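Local coordinates for Asp/Glu-specific dipeptidyl-peptidase (Flavobacterium psychrophilum, PDB 5JXF), which removes dipeptides from the N-terminus of oligopeptides as a serine protease of family S46, with strict specificity for Asp or Glu at the P1 position, at residues Ala559-Arg562 and Ile563-Lys566; Glu53-Asn56 and Leu57-Ile61. All coordinates share one frame; numbering follows the deposited sequence.

From the N terminus the chain first reaches contact 2, where residues 53-56, in the last turn of helix 49-57, meet residues 57-61, which lead off toward helix 63-66. Some five hundred residues later comes contact 1, two successive turns within helix 547-571. Neither encloses a long loop: contact 2 closes a helix end and contact 1 a helical turn, so the two stand in series without nesting or crossing. Contact 2 lies against strands 279-284 and 586-591 at one edge of the eight-stranded antiparallel sheet; contact 1 packs among helices 360-375 and 386-415. Their centres are about 34 Å apart, and both lie away from the active site and dipeptide pocket.

Contact 1: residues Ala559-Arg562 and Ile563-Lys566; sequences ALQR and IYMK
Ile563 leans back on the carbonyl oxygens of the preceding turn. Its CB lies 3.6 Å from Leu560 O, three residues earlier. CG1 stands beside the backbone N and anti to the carbonyl carbon (chi1 -63°), which brings it 3.5 Å from Ala559 O, four residues back. The chain then runs on extended, and at its tip CD1 is still 4.1 Å from Ala559 O. That oxygen also faces the Arg562 guanidinium, lying 4.1 Å above the centre of its plane.

Beneath these side chains runs the i to i+4 ladder of an alpha-helix, here within helix 547-571: Ile563 N bonds Ala559 O, Tyr564 N bonds Leu560 O at 2.8 Å, Met565 N bonds Gln561 O and Lys566 N bonds Arg562 O. The last of these oxygens accepts a second hydrogen bond, from Asn196 ND2.

Gln561 reaches toward Tyr564, its chain bent at chi2 (56°) so that the amide comes to the ring. NE2 approaches Tyr564 CD2 obliquely, at 4.0 Å. Amide and ring planes are turned 54° against each other, and OE1 is buried without a polar partner in the model. Tyr564 CB rests 3.4 Å from Leu560 O, while the ring leads away from this turn to meet Phe371 of helix 360-375 edge-to-face. Leu560 packs on Leu387, Phe391 and Tyr394 of helix 386-415, and Gln561 shares Phe391 with it. Lys566 NZ forms a salt bridge with Glu570.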
loop_
_atom_site.group_PDB
_atom_site.type_symbol
_atom_site.label_atom_id
_atom_site.label_comp_id
_atom_site.label_asym_id
_atom_site.label_seq_id
_atom_site.Cartn_x
_atom_site.Cartn_y
_atom_site.Cartn_z
ATOM N N ALA A 559 41.934 -5.336 1.884
ATOM C CA ALA A 559 43.150 -4.572 1.654
ATOM C C ALA A 559 42.980 -3.693 0.430
ATOM O O ALA A 559 43.316 -2.509 0.427
ATOM C CB ALA A 559 44.337 -5.500 1.479
ATOM N N LEU A 560 42.443 -4.287 -0.618
ATOM C CA LEU A 560 42.174 -3.553 -1.835
ATOM C C LEU A 560 41.168 -2.422 -1.569
ATOM O O LEU A 560 41.304 -1.311 -2.089
ATOM C CB LEU A 560 41.669 -4.514 -2.903
ATOM C CG LEU A 560 42.623 -5.435 -3.665
ATOM C CD1 LEU A 560 41.798 -6.459 -4.399
ATOM C CD2 LEU A 560 43.506 -4.670 -4.643
ATOM N N GLN A 561 40.175 -2.708 -0.734
ATOM C CA GLN A 561 39.161 -1.720 -0.362
ATOM C C GLN A 561 39.776 -0.560 0.431
ATOM O O GLN A 561 39.386 0.597 0.264
ATOM C CB GLN A 561 38.044 -2.392 0.446
ATOM C CG GLN A 561 36.905 -1.473 0.837
ATOM C CD GLN A 561 36.266 -0.793 -0.352
ATOM O OE1 GLN A 561 35.726 -1.456 -1.244
ATOM N NE2 GLN A 561 36.317 0.536 -0.373
ATOM N N ARG A 562 40.744 -0.877 1.287
ATOM C CA ARG A 562 41.491 0.149 2.005
ATOM C C ARG A 562 42.155 1.129 1.033
ATOM O O ARG A 562 42.137 2.342 1.258
ATOM C CB ARG A 562 42.540 -0.489 2.921
ATOM C CG ARG A 562 43.444 0.510 3.640
ATOM C CD ARG A 562 44.337 -0.166 4.676
ATOM N NE ARG A 562 45.400 -0.957 4.056
ATOM C CZ ARG A 562 45.388 -2.282 3.959
ATOM N NH1 ARG A 562 44.370 -2.970 4.455
ATOM N NH2 ARG A 562 46.390 -2.925 3.374
ATOM N N ILE A 563 42.727 0.596 -0.049
ATOM C CA ILE A 563 43.431 1.414 -1.039
ATOM C C ILE A 563 42.453 2.166 -1.933
ATOM O O ILE A 563 42.680 3.326 -2.290
ATOM C CB ILE A 563 44.351 0.559 -1.917
ATOM C CG1 ILE A 563 45.435 -0.097 -1.067
ATOM C CG2 ILE A 563 44.986 1.393 -3.026
ATOM C CD1 ILE A 563 46.360 -0.978 -1.872
ATOM N N TYR A 564 41.366 1.492 -2.289
ATOM C CA TYR A 564 40.309 2.100 -3.082
ATOM C C TYR A 564 39.765 3.332 -2.357
ATOM O O TYR A 564 39.497 4.361 -2.983
ATOM C CB TYR A 564 39.195 1.082 -3.348
ATOM C CG TYR A 564 38.169 1.511 -4.375
ATOM C CD1 TYR A 564 38.474 2.448 -5.356
ATOM C CD2 TYR A 564 36.886 0.983 -4.350
ATOM C CE1 TYR A 564 37.529 2.838 -6.287
ATOM C CE2 TYR A 564 35.933 1.365 -5.268
ATOM C CZ TYR A 564 36.254 2.293 -6.235
ATOM O OH TYR A 564 35.294 2.665 -7.148
ATOM N N MET A 565 39.623 3.221 -1.036
ATOM C CA MET A 565 39.136 4.323 -0.204
ATOM C C MET A 565 40.093 5.512 -0.263
ATOM O O MET A 565 39.682 6.643 -0.530
ATOM C CB MET A 565 38.958 3.855 1.245
ATOM C CG MET A 565 38.199 4.822 2.159
ATOM S SD MET A 565 36.492 5.094 1.626
ATOM C CE MET A 565 36.560 6.820 1.151
ATOM N N LYS A 566 41.372 5.238 -0.024
ATOM C CA LYS A 566 42.418 6.261 -0.083
ATOM C C LYS A 566 42.481 6.927 -1.452
ATOM O O LYS A 566 42.697 8.135 -1.559
ATOM C CB LYS A 566 43.777 5.646 0.266
ATOM C CG LYS A 566 44.969 6.590 0.150
ATOM C CD LYS A 566 46.263 5.862 0.517
ATOM C CE LYS A 566 47.498 6.604 0.037
ATOM N NZ LYS A 566 47.620 7.954 0.646
#

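Contact 2: residues Glu53-Asn56 and Leu57-Ile61; sequences EMKN and LGMKI
Met54 O is gripped by two backbone N-H groups at the end of the helix: Met59 N at 3.0 Å, nearly straight at 170° but above the carbonyl plane, and Leu57 N in a weak, strongly bent bond. Leu57 N also bonds Glu53 O. Gly58 N reaches Lys55 O at 2.9 Å; this bond and that of Met59 N to Met54 O, with Gly58 at positive phi (121°), form the Schellman motif that ends helix 49-57. At these backbone angles a CB would crowd the carbonyl oxygen of Leu57, which accounts for glycine here.

Met54 and Met59 run alongside each other in the same direction. Met59 CE presses on Met54 CB at a tight 3.5 Å, and the two SD atoms are 3.8 Å apart. Phe279 of strand 279-284 touches both.

The Glu53 carboxylate pairs elsewhere, in a salt bridge to Arg576 and a hydrogen bond to Tyr589 OH. Lys55 runs extended past Met59 O until a bend at chi4 (-54°) swings NZ onto Ile61 O, 2.9 Å away and above the carbonyl plane. A methionine in its place would probably leave Ile61 O without this donor and the outgoing chain less firmly tied to the helix. Beyond the Schellman bonds, Lys55 thus adds a side-chain bond to the loop at Ile61, whose carbonyl oxygen probably stabilises the ammonium charge in return.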
loop_
_atom_site.group_PDB
_atom_site.type_symbol
_atom_site.label_atom_id
_atom_site.label_comp_id
_atom_site.label_asym_id
_atom_site.label_seq_id
_atom_site.Cartn_x
_atom_site.Cartn_y
_atom_site.Cartn_z
ATOM N N GLU A 53 27.195 24.680 5.927
ATOM C CA GLU A 53 25.990 23.993 5.463
ATOM C C GLU A 53 24.857 24.016 6.491
ATOM O O GLU A 53 23.686 24.191 6.133
ATOM C CB GLU A 53 26.299 22.543 5.093
ATOM C CG GLU A 53 27.098 22.366 3.813
ATOM C CD GLU A 53 27.221 20.905 3.400
ATOM O OE1 GLU A 53 26.647 20.036 4.091
ATOM O OE2 GLU A 53 27.880 20.624 2.376
ATOM N N MET A 54 25.192 23.854 7.767
ATOM C CA MET A 54 24.160 23.808 8.795
ATOM C C MET A 54 23.510 25.189 9.005
ATOM O O MET A 54 22.270 25.289 9.063
ATOM C CB MET A 54 24.729 23.263 10.107
ATOM C CG MET A 54 25.409 21.899 9.981
ATOM S SD MET A 54 26.151 21.285 11.517
ATOM C CE MET A 54 27.491 20.328 10.885
ATOM N N LYS A 55 24.329 26.238 9.084
ATOM C CA LYS A 55 23.843 27.604 9.302
ATOM C C LYS A 55 22.977 28.091 8.144
ATOM O O LYS A 55 21.958 28.776 8.317
ATOM C CB LYS A 55 25.031 28.555 9.515
ATOM C CG LYS A 55 25.703 28.366 10.850
ATOM C CD LYS A 55 26.770 29.389 11.112
ATOM C CE LYS A 55 27.405 29.127 12.468
ATOM N NZ LYS A 55 26.370 29.056 13.544
ATOM N N ASN A 56 23.445 27.753 6.957
ATOM C CA ASN A 56 22.702 27.854 5.710
ATOM C C ASN A 56 21.332 27.159 5.768
ATOM O O ASN A 56 20.361 27.677 5.212
ATOM C CB ASN A 56 23.626 27.305 4.628
ATOM C CG ASN A 56 24.388 28.399 3.907
ATOM O OD1 ASN A 56 25.347 28.116 3.150
ATOM N ND2 ASN A 56 23.771 29.605 3.894
ATOM N N LEU A 57 21.243 26.019 6.460
ATOM C CA LEU A 57 19.944 25.367 6.705
ATOM C C LEU A 57 19.136 26.011 7.837
ATOM O O LEU A 57 17.942 25.733 7.988
ATOM C CB LEU A 57 20.143 23.887 7.023
ATOM C CG LEU A 57 20.549 23.036 5.823
ATOM C CD1 LEU A 57 21.009 21.671 6.268
ATOM C CD2 LEU A 57 19.367 22.921 4.849
ATOM N N GLY A 58 19.787 26.843 8.647
ATOM C CA GLY A 58 19.100 27.544 9.719
ATOM C C GLY A 58 19.604 27.305 11.134
ATOM O O GLY A 58 19.003 27.775 12.100
ATOM N N MET A 59 20.696 26.568 11.276
ATOM C CA MET A 59 21.239 26.311 12.597
ATOM C C MET A 59 21.698 27.648 13.189
ATOM O O MET A 59 22.305 28.478 12.502
ATOM C CB MET A 59 22.395 25.291 12.539
ATOM C CG MET A 59 22.898 24.843 13.920
ATOM S SD MET A 59 24.225 23.616 13.835
ATOM C CE MET A 59 25.531 24.655 13.193
ATOM N N LYS A 60 21.385 27.849 14.462
ATOM C CA LYS A 60 21.684 29.096 15.144
ATOM C C LYS A 60 22.874 28.906 16.080
ATOM O O LYS A 60 23.673 29.820 16.247
ATOM C CB LYS A 60 20.458 29.594 15.908
ATOM C CG LYS A 60 19.286 30.002 14.976
ATOM C CD LYS A 60 19.765 30.978 13.916
ATOM C CE LYS A 60 18.623 31.442 13.006
ATOM N NZ LYS A 60 19.146 32.040 11.745
ATOM N N ILE A 61 22.998 27.716 16.662
ATOM C CA ILE A 61 24.167 27.372 17.477
ATOM C C ILE A 61 25.386 27.079 16.620
ATOM O O ILE A 61 25.319 27.095 15.387
ATOM C CB ILE A 61 23.927 26.143 18.379
ATOM C CG1 ILE A 61 23.545 24.927 17.532
ATOM C CG2 ILE A 61 22.910 26.444 19.476
ATOM C CD1 ILE A 61 23.529 23.623 18.308
#